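Local structure of outer membrane associated protein (Francisella tularensis subsp. tularensis, 6U83) at residues V58-K63 with K77-F82; F64-A69 with R158-E163; V94-Y99 with E136-K141. The protein probably anchors the outer membrane to peptidoglycan through its OmpA-like domain, which binds D-alanine here, and may as a whole protein act as a porin. All blocks are in the same frame, centred on the assembly; numbering follows the deposited sequence.

Interaction 1 of 3, residues V58-K63 with K77-F82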
loop_
_atom_site.group_PDB
_atom_site.type_symbol
_atom_site.label_atom_id
_atom_site.label_comp_id
_atom_site.label_asym_id
_atom_site.label_seq_id
_atom_site.Cartn_x
_atom_site.Cartn_y
_atom_site.Cartn_z
ATOM N N VAL A 58 -6.790 6.621 2.306
ATOM C CA VAL A 58 -6.153 6.178 1.077
ATOM C C VAL A 58 -5.477 4.848 1.351
ATOM O O VAL A 58 -4.796 4.686 2.367
ATOM C CB VAL A 58 -5.152 7.221 0.542
ATOM C CG1 VAL A 58 -4.492 6.718 -0.731
ATOM C CG2 VAL A 58 -5.854 8.533 0.258
ATOM N N TYR A 59 -5.694 3.889 0.465
ATOM C CA TYR A 59 -5.061 2.587 0.545
ATOM C C TYR A 59 -4.033 2.443 -0.562
ATOM O O TYR A 59 -4.163 3.044 -1.632
ATOM C CB TYR A 59 -6.078 1.463 0.418
ATOM C CG TYR A 59 -7.102 1.492 1.498
ATOM C CD1 TYR A 59 -8.231 2.290 1.388
ATOM C CD2 TYR A 59 -6.946 0.721 2.633
ATOM C CE1 TYR A 59 -9.178 2.314 2.388
ATOM C CE2 TYR A 59 -7.882 0.740 3.638
ATOM C CZ TYR A 59 -8.995 1.536 3.513
ATOM O OH TYR A 59 -9.925 1.548 4.524
ATOM N N LEU A 60 -3.017 1.627 -0.294
ATOM C CA LEU A 60 -1.988 1.278 -1.260
ATOM C C LEU A 60 -1.842 -0.234 -1.275
ATOM O O LEU A 60 -1.604 -0.848 -0.228
ATOM C CB LEU A 60 -0.660 1.932 -0.898
ATOM C CG LEU A 60 0.554 1.556 -1.724
ATOM C CD1 LEU A 60 0.645 2.463 -2.915
ATOM C CD2 LEU A 60 1.810 1.651 -0.863
ATOM N N ASP A 61 -1.999 -0.835 -2.456
ATOM C CA ASP A 61 -1.780 -2.269 -2.638
ATOM C C ASP A 61 -0.842 -2.420 -3.831
ATOM O O ASP A 61 -1.283 -2.433 -4.982
ATOM C CB ASP A 61 -3.100 -3.015 -2.824
ATOM C CG ASP A 61 -2.923 -4.520 -2.784
ATOM O OD1 ASP A 61 -1.770 -4.972 -2.819
ATOM O OD2 ASP A 61 -3.927 -5.256 -2.711
ATOM N N THR A 62 0.452 -2.511 -3.542
ATOM C CA THR A 62 1.484 -2.710 -4.547
ATOM C C THR A 62 1.794 -4.198 -4.659
ATOM O O THR A 62 2.041 -4.864 -3.647
ATOM C CB THR A 62 2.746 -1.936 -4.159
ATOM O OG1 THR A 62 2.490 -0.525 -4.219
ATOM C CG2 THR A 62 3.890 -2.276 -5.076
ATOM N N LYS A 63 1.781 -4.716 -5.882
ATOM C CA LYS A 63 1.974 -6.134 -6.145
ATOM C C LYS A 63 3.386 -6.391 -6.650
ATOM O O LYS A 63 4.051 -5.498 -7.184
ATOM C CB LYS A 63 0.959 -6.636 -7.174
ATOM C CG LYS A 63 -0.475 -6.315 -6.818
ATOM C CD LYS A 63 -1.114 -7.425 -6.029
ATOM C CE LYS A 63 -2.212 -6.852 -5.181
ATOM N NZ LYS A 63 -2.983 -7.910 -4.507
ATOM N N LYS A 77 4.056 4.164 -9.828
ATOM C CA LYS A 77 3.049 5.204 -10.012
ATOM C C LYS A 77 2.156 5.302 -8.782
ATOM O O LYS A 77 1.945 6.394 -8.239
ATOM C CB LYS A 77 2.226 4.944 -11.275
ATOM C CG LYS A 77 2.931 5.375 -12.555
ATOM C CD LYS A 77 1.966 5.415 -13.745
ATOM C CE LYS A 77 2.642 5.947 -15.006
ATOM N NZ LYS A 77 1.673 6.123 -16.134
ATOM N N ALA A 78 1.668 4.160 -8.290
ATOM C CA ALA A 78 0.797 4.176 -7.115
ATOM C C ALA A 78 1.502 4.798 -5.916
ATOM O O ALA A 78 0.946 5.660 -5.226
ATOM C CB ALA A 78 0.333 2.757 -6.775
ATOM N N ILE A 79 2.735 4.372 -5.652
ATOM C CA ILE A 79 3.439 4.858 -4.467
ATOM C C ILE A 79 3.611 6.371 -4.533
ATOM O O ILE A 79 3.393 7.088 -3.547
ATOM C CB ILE A 79 4.788 4.135 -4.324
ATOM C CG1 ILE A 79 4.544 2.645 -4.082
ATOM C CG2 ILE A 79 5.602 4.761 -3.210
ATOM C CD1 ILE A 79 5.785 1.810 -4.209
ATOM N N ALA A 80 3.987 6.881 -5.705
ATOM C CA ALA A 80 4.205 8.313 -5.867
ATOM C C ALA A 80 2.964 9.109 -5.499
ATOM O O ALA A 80 3.057 10.145 -4.834
ATOM C CB ALA A 80 4.611 8.615 -7.309
ATOM N N SER A 81 1.791 8.649 -5.937
ATOM C CA SER A 81 0.556 9.337 -5.581
ATOM C C SER A 81 0.242 9.178 -4.104
ATOM O O SER A 81 -0.258 10.108 -3.462
ATOM C CB SER A 81 -0.599 8.806 -6.420
ATOM O OG SER A 81 -0.473 9.245 -7.756
ATOM N N PHE A 82 0.502 7.992 -3.562
ATOM C CA PHE A 82 0.358 7.772 -2.129
ATOM C C PHE A 82 1.196 8.768 -1.343
ATOM O O PHE A 82 0.716 9.388 -0.389
ATOM C CB PHE A 82 0.778 6.338 -1.813
ATOM C CG PHE A 82 0.410 5.883 -0.445
ATOM C CD1 PHE A 82 -0.909 5.701 -0.099
ATOM C CD2 PHE A 82 1.385 5.596 0.479
ATOM C CE1 PHE A 82 -1.248 5.260 1.140
ATOM C CE2 PHE A 82 1.046 5.156 1.719
ATOM C CZ PHE A 82 -0.274 4.987 2.051
#
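L60 of strand 55-63 and F82 of helix 73-89 face each other with their CA atoms 7.0 Å apart, where strand segment 58-63 and helix segment 77-82 run nearly antiparallel, their directions 157° apart and their axes approaching to 8.8 Å. The contact is apolar. Every second residue of the strand, V58, L60 and T62, turns its side chain to the helix, which answers with A78, I79 and F82.

L60 lies at the middle. Its CB sits over one face of the F82 ring, 4.0 Å from the ring centroid and somewhat off centre, in a CH-pi contact. With CG opposite the backbone N (chi1 174°), the branched end extends from the F82 ring back toward the earlier turn of the helix, where CD1 comes to 3.9 Å from A78 CB and also touches I79 CG1. V58 meets the same ring differently: its CG1 approaches F82 CD1 to 3.8 Å at the ring edge. T62 closes the other end, where OG1 lies 3.8 Å from I79 CG1 and the two side chains cross at about a right angle.

The contact joins the sheet to the helical layer of the two-layer alpha/beta sandwich of the OmpA-like domain. Strand 55-63 is flanked in the sheet by strands 46-52 and 161-172; F82 also packs on A164 and V166 of the latter, and I79 and F82 reach M128 of helix 110-130.

Interaction 2 of 3, residues F64-A69 with R158-E163; sequences FAYDKA and RNQRVE. With DAL (D-alanine), chain D.
The D-alanine pocket of the OmpA-like domain is built in part by this contact, in which the loop after strand 55-63 meets Q160 and the first residues of strand 161-172. In this family such a pocket receives peptidoglycan, so the bound D-alanine probably marks part of that site.

Q160 grips F64 twice. The backbone N of F64 donates to Q160 O at 2.9 Å, and the side-chain amide returns the bond from NE2 to F64 O, also at 2.9 Å; both are bent, near 144° at the hydrogen. F64 O lies close to the plane of the Q160 amide, which helps fix its rotation, and OE1 is bound by S101 OG. With chi1 at -60° and the chain extended beyond CG, the amide reaches along the loop, where OE1 comes to 3.7 Å from Y66 CD1 at the ring edge. The F64 ring turns instead to the strand, with R161 CA at its edge and CE1 3.7 Å from V162 CG2.

Residues A65 to K68 form a type II beta turn that presents Y66 and D67 to the ligand. R120, S101 and N113 add hydrogen bonds to D-alanine from outside the two segments. Y66 CE1 lies 3.5 Å from the ligand CB, Q160 CG 3.2 Å from its OXT, and D67 N donates to its carboxylate O at 2.9 Å in a fairly straight bond of 166°.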
loop_
_atom_site.group_PDB
_atom_site.type_symbol
_atom_site.label_atom_id
_atom_site.label_comp_id
_atom_site.label_asym_id
_atom_site.label_seq_id
_atom_site.Cartn_x
_atom_site.Cartn_y
_atom_site.Cartn_z
ATOM N N PHE A 64 3.831 -7.638 -6.485
ATOM C CA PHE A 64 5.172 -8.065 -6.856
ATOM C C PHE A 64 5.126 -9.380 -7.620
ATOM O O PHE A 64 4.312 -10.263 -7.322
ATOM C CB PHE A 64 6.068 -8.268 -5.613
ATOM C CG PHE A 64 6.421 -7.009 -4.894
ATOM C CD1 PHE A 64 5.562 -6.473 -3.946
ATOM C CD2 PHE A 64 7.638 -6.378 -5.129
ATOM C CE1 PHE A 64 5.908 -5.328 -3.245
ATOM C CE2 PHE A 64 7.986 -5.220 -4.421
ATOM C CZ PHE A 64 7.112 -4.697 -3.489
ATOM N N ALA A 65 6.040 -9.525 -8.579
ATOM C CA ALA A 65 6.201 -10.807 -9.247
ATOM C C ALA A 65 6.800 -11.853 -8.294
ATOM O O ALA A 65 7.365 -11.543 -7.236
ATOM C CB ALA A 65 7.090 -10.662 -10.481
ATOM N N TYR A 66 6.685 -13.110 -8.705
ATOM C CA TYR A 66 7.059 -14.231 -7.863
ATOM C C TYR A 66 8.531 -14.152 -7.456
ATOM O O TYR A 66 9.421 -14.031 -8.305
ATOM C CB TYR A 66 6.754 -15.525 -8.627
ATOM C CG TYR A 66 7.213 -16.779 -7.931
ATOM C CD1 TYR A 66 6.452 -17.344 -6.921
ATOM C CD2 TYR A 66 8.419 -17.388 -8.268
ATOM C CE1 TYR A 66 6.857 -18.486 -6.282
ATOM C CE2 TYR A 66 8.848 -18.541 -7.625
ATOM C CZ TYR A 66 8.063 -19.081 -6.623
ATOM O OH TYR A 66 8.465 -20.226 -5.970
ATOM N N ASP A 67 8.788 -14.189 -6.147
ATOM C CA ASP A 67 10.126 -14.226 -5.551
ATOM C C ASP A 67 10.885 -12.917 -5.728
ATOM O O ASP A 67 12.109 -12.878 -5.516
ATOM C CB ASP A 67 10.958 -15.381 -6.120
ATOM C CG ASP A 67 11.973 -15.931 -5.134
ATOM O OD1 ASP A 67 11.856 -15.662 -3.918
ATOM O OD2 ASP A 67 12.900 -16.640 -5.590
ATOM N N LYS A 68 10.202 -11.842 -6.118
ATOM C CA LYS A 68 10.828 -10.557 -6.382
ATOM C C LYS A 68 10.466 -9.547 -5.305
ATOM O O LYS A 68 9.353 -9.550 -4.766
ATOM C CB LYS A 68 10.402 -10.012 -7.748
ATOM C CG LYS A 68 10.944 -10.831 -8.904
ATOM C CD LYS A 68 12.447 -10.672 -9.042
ATOM C CE LYS A 68 12.979 -11.522 -10.180
ATOM N NZ LYS A 68 14.335 -11.091 -10.592
ATOM N N ALA A 69 11.418 -8.668 -5.007
ATOM C CA ALA A 69 11.157 -7.520 -4.144
ATOM C C ALA A 69 11.351 -6.211 -4.896
ATOM O O ALA A 69 11.435 -5.145 -4.268
ATOM C CB ALA A 69 12.052 -7.550 -2.902
ATOM N N ARG A 158 -1.548 -12.663 -6.045
ATOM C CA ARG A 158 -2.046 -11.427 -5.466
ATOM C C ARG A 158 -1.662 -11.273 -3.994
ATOM O O ARG A 158 -1.689 -10.152 -3.475
ATOM C CB ARG A 158 -3.555 -11.345 -5.638
ATOM C CG ARG A 158 -3.976 -10.865 -7.012
ATOM C CD ARG A 158 -5.477 -11.003 -7.209
ATOM N NE ARG A 158 -5.889 -12.405 -7.206
ATOM C CZ ARG A 158 -7.106 -12.821 -7.550
ATOM N NH1 ARG A 158 -7.404 -14.112 -7.524
ATOM N NH2 ARG A 158 -8.029 -11.943 -7.919
ATOM N N ASN A 159 -1.315 -12.363 -3.302
ATOM C CA ASN A 159 -0.829 -12.232 -1.934
ATOM C C ASN A 159 0.562 -11.610 -1.869
ATOM O O ASN A 159 0.951 -11.083 -0.821
ATOM C CB ASN A 159 -0.842 -13.599 -1.259
ATOM C CG ASN A 159 -2.239 -14.075 -0.966
ATOM O OD1 ASN A 159 -3.056 -13.315 -0.457
ATOM N ND2 ASN A 159 -2.528 -15.327 -1.293
ATOM N N GLN A 160 1.306 -11.659 -2.973
ATOM C CA GLN A 160 2.660 -11.121 -3.086
ATOM C C GLN A 160 2.578 -9.602 -3.210
ATOM O O GLN A 160 2.469 -9.068 -4.322
ATOM C CB GLN A 160 3.348 -11.744 -4.297
ATOM C CG GLN A 160 3.479 -13.272 -4.229
ATOM C CD GLN A 160 3.680 -13.911 -5.611
ATOM O OE1 GLN A 160 3.746 -15.134 -5.728
ATOM N NE2 GLN A 160 3.775 -13.083 -6.657
ATOM N N ARG A 161 2.646 -8.891 -2.070
ATOM C CA ARG A 161 2.216 -7.494 -2.052
ATOM C C ARG A 161 2.730 -6.738 -0.828
ATOM O O ARG A 161 3.154 -7.320 0.173
ATOM C CB ARG A 161 0.694 -7.395 -2.066
ATOM C CG ARG A 161 0.111 -7.540 -0.669
ATOM C CD ARG A 161 -1.185 -8.295 -0.703
ATOM N NE ARG A 161 -1.873 -8.330 0.581
ATOM C CZ ARG A 161 -1.773 -9.352 1.433
ATOM N NH1 ARG A 161 -1.006 -10.396 1.126
ATOM N NH2 ARG A 161 -2.426 -9.331 2.598
ATOM N N VAL A 162 2.640 -5.409 -0.928
ATOM C CA VAL A 162 2.833 -4.473 0.168
ATOM C C VAL A 162 1.556 -3.662 0.327
ATOM O O VAL A 162 0.954 -3.241 -0.665
ATOM C CB VAL A 162 4.035 -3.543 -0.092
ATOM C CG1 VAL A 162 3.920 -2.287 0.731
ATOM C CG2 VAL A 162 5.306 -4.238 0.263
ATOM N N GLU A 163 1.137 -3.447 1.569
ATOM C CA GLU A 163 -0.069 -2.689 1.873
ATOM C C GLU A 163 0.233 -1.565 2.851
ATOM O O GLU A 163 1.113 -1.686 3.712
ATOM C CB GLU A 163 -1.152 -3.562 2.500
ATOM C CG GLU A 163 -1.585 -4.743 1.683
ATOM C CD GLU A 163 -2.754 -5.436 2.336
ATOM O OE1 GLU A 163 -3.066 -5.092 3.506
ATOM O OE2 GLU A 163 -3.362 -6.312 1.684
HETATM N N DAL D . 6.034 -17.049 -1.958
HETATM C CA DAL D . 6.522 -16.403 -3.167
HETATM C CB DAL D . 7.991 -16.779 -3.422
HETATM C C DAL D . 6.354 -14.885 -3.133
HETATM O O DAL D . 6.861 -14.214 -4.035
HETATM O OXT DAL D . 5.726 -14.302 -2.229
#

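Interaction 3 of 3, residues V94-Y99 with E136-K141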
loop_
_atom_site.group_PDB
_atom_site.type_symbol
_atom_site.label_atom_id
_atom_site.label_comp_id
_atom_site.label_asym_id
_atom_site.label_seq_id
_atom_site.Cartn_x
_atom_site.Cartn_y
_atom_site.Cartn_z
ATOM N N VAL A 94 3.590 6.427 8.451
ATOM C CA VAL A 94 2.949 5.408 7.624
ATOM C C VAL A 94 3.583 4.064 7.926
ATOM O O VAL A 94 4.810 3.933 7.896
ATOM C CB VAL A 94 3.087 5.701 6.119
ATOM C CG1 VAL A 94 2.280 4.693 5.326
ATOM C CG2 VAL A 94 2.646 7.096 5.807
ATOM N N THR A 95 2.756 3.058 8.158
ATOM C CA THR A 95 3.233 1.697 8.331
ATOM C C THR A 95 3.128 0.960 7.009
ATOM O O THR A 95 2.041 0.866 6.431
ATOM C CB THR A 95 2.432 0.983 9.409
ATOM O OG1 THR A 95 2.619 1.682 10.643
ATOM C CG2 THR A 95 2.919 -0.449 9.552
ATOM N N VAL A 96 4.253 0.430 6.542
ATOM C CA VAL A 96 4.345 -0.261 5.264
ATOM C C VAL A 96 4.477 -1.753 5.552
ATOM O O VAL A 96 5.488 -2.199 6.112
ATOM C CB VAL A 96 5.529 0.259 4.443
ATOM C CG1 VAL A 96 5.649 -0.517 3.169
ATOM C CG2 VAL A 96 5.341 1.735 4.150
ATOM N N LYS A 97 3.467 -2.534 5.164
ATOM C CA LYS A 97 3.381 -3.953 5.499
ATOM C C LYS A 97 3.613 -4.802 4.254
ATOM O O LYS A 97 2.909 -4.645 3.253
ATOM C CB LYS A 97 2.019 -4.277 6.108
ATOM C CG LYS A 97 1.703 -3.468 7.348
ATOM C CD LYS A 97 0.279 -3.719 7.770
ATOM C CE LYS A 97 -0.007 -3.061 9.097
ATOM N NZ LYS A 97 -1.410 -3.310 9.546
ATOM N N GLY A 98 4.564 -5.726 4.338
ATOM C CA GLY A 98 4.898 -6.611 3.244
ATOM C C GLY A 98 4.346 -8.013 3.453
ATOM O O GLY A 98 4.291 -8.508 4.570
ATOM N N TYR A 99 3.961 -8.662 2.356
ATOM C CA TYR A 99 3.379 -9.992 2.435
ATOM C C TYR A 99 3.964 -10.875 1.341
ATOM O O TYR A 99 4.618 -10.403 0.397
ATOM C CB TYR A 99 1.849 -9.950 2.310
ATOM C CG TYR A 99 1.166 -9.150 3.386
ATOM C CD1 TYR A 99 0.620 -9.779 4.499
ATOM C CD2 TYR A 99 1.070 -7.755 3.300
ATOM C CE1 TYR A 99 -0.004 -9.046 5.501
ATOM C CE2 TYR A 99 0.437 -7.005 4.312
ATOM C CZ TYR A 99 -0.091 -7.667 5.404
ATOM O OH TYR A 99 -0.716 -6.971 6.408
ATOM N N GLU A 136 12.143 8.916 8.855
ATOM C CA GLU A 136 11.560 8.805 10.187
ATOM C C GLU A 136 10.050 8.643 10.144
ATOM O O GLU A 136 9.472 8.056 11.065
ATOM C CB GLU A 136 11.916 10.034 11.029
ATOM C CG GLU A 136 11.717 11.360 10.312
ATOM C CD GLU A 136 13.028 11.946 9.820
ATOM O OE1 GLU A 136 13.478 12.969 10.387
ATOM O OE2 GLU A 136 13.616 11.367 8.879
ATOM N N LYS A 137 9.397 9.151 9.109
ATOM C CA LYS A 137 7.959 8.990 8.995
ATOM C C LYS A 137 7.548 7.597 8.535
ATOM O O LYS A 137 6.366 7.408 8.228
ATOM C CB LYS A 137 7.386 10.032 8.027
ATOM C CG LYS A 137 7.695 11.474 8.398
ATOM C CD LYS A 137 6.900 12.450 7.540
ATOM C CE LYS A 137 7.363 13.880 7.773
ATOM N NZ LYS A 137 7.566 14.194 9.232
ATOM N N ILE A 138 8.460 6.621 8.472
ATOM C CA ILE A 138 8.174 5.361 7.786
ATOM C C ILE A 138 8.530 4.184 8.677
ATOM O O ILE A 138 9.658 4.088 9.172
ATOM C CB ILE A 138 8.917 5.247 6.442
ATOM C CG1 ILE A 138 8.506 6.375 5.500
ATOM C CG2 ILE A 138 8.592 3.924 5.778
ATOM C CD1 ILE A 138 9.338 6.429 4.245
ATOM N N ILE A 139 7.573 3.276 8.850
ATOM C CA ILE A 139 7.741 2.057 9.628
ATOM C C ILE A 139 7.431 0.878 8.724
ATOM O O ILE A 139 6.394 0.868 8.050
ATOM C CB ILE A 139 6.819 2.033 10.858
ATOM C CG1 ILE A 139 7.053 3.265 11.731
ATOM C CG2 ILE A 139 7.020 0.739 11.627
ATOM C CD1 ILE A 139 6.042 4.373 11.505
ATOM N N THR A 140 8.308 -0.126 8.732
ATOM C CA THR A 140 8.153 -1.300 7.889
ATOM C C THR A 140 7.970 -2.549 8.744
ATOM O O THR A 140 8.609 -2.704 9.793
ATOM C CB THR A 140 9.347 -1.467 6.939
ATOM O OG1 THR A 140 10.535 -1.765 7.677
ATOM C CG2 THR A 140 9.574 -0.189 6.152
ATOM N N LYS A 141 7.068 -3.416 8.282
ATOM C CA LYS A 141 6.727 -4.697 8.879
ATOM C C LYS A 141 6.605 -5.732 7.773
ATOM O O LYS A 141 6.033 -5.452 6.714
ATOM C CB LYS A 141 5.395 -4.643 9.621
ATOM C CG LYS A 141 5.382 -3.974 10.982
ATOM C CD LYS A 141 3.976 -4.095 11.573
ATOM C CE LYS A 141 3.952 -4.040 13.105
ATOM N NZ LYS A 141 2.566 -4.289 13.646
#
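Strands 94-98 and 138-142 pair in parallel, residue for residue: V94 lies beside I138, T95 beside I139, V96 beside T140 and K97 beside K141. Over segments 94-98 and 138-141 the directions differ by 22° and the axes approach to 4.6 Å.

Five backbone hydrogen bonds join them. V94 N donates to K137 O, I139 N to V94 O, V96 N to I139 O, K141 N to V96 O and G98 N to K141 O. The shortest, V96 N to I139 O at 2.7 Å, is also the straightest, 172° at the hydrogen, whereas the first, V94 N to K137 O at 3.0 Å, is the most bent. Weaker CA-H...O contacts reinforce the pairing: I139 O takes T95 CA at 3.3 Å beside its bond from V96 N, and V96 O and K141 O likewise accept from T140 CA and K97 CA.

Side chains divide between the two faces of the sheet. On the face of V94, V96, I138 and T140, V96 CG2 and I138 CG2 pack at 4.2 Å. V96 has CG2 beside its backbone N (chi1 177° for CG1), which points that branch back toward I138. On the other face T95 CG2 lies 4.3 Å from K141 CD, and I139 CD1 folds back to 3.8 Å from V94 O. K97 and K141 run alongside each other there, their NZ atoms 5.8 Å apart, a separation at which like charges would probably still repel.

The pair forms the parallel arms of a beta-alpha-beta crossover whose connection is helix 110-130. V96 packs on V124 of that helix, I138 on A125 and M128, and T140 on A125. V94 reaches F82 and I86 of helix 73-89, while antiparallel strand 161-172 flanks strand 94-98.

The three contacts share one mixed sheet of the OmpA-like domain, their centres 13 to 15 Å apart. Strand 161-172 is central to it: strand 55-63 of interaction 1 pairs with it through T62 O and V162 N, and segment 94-99 of interaction 3 through E163 N and K97 O and through R161 O and Y99 N. Interactions 1 and 3 follow in series, and F82 CE2 meets V94 CG1 at 3.8 Å between them. The segments of interactions 1 and 2 alternate along the chain, whereas interaction 3 is nested within the span closed by interaction 2. Interaction 2, with 88 residues between its segments, brings together parts of the D-alanine pocket at the end of the sheet that interactions 1 and 3 help build.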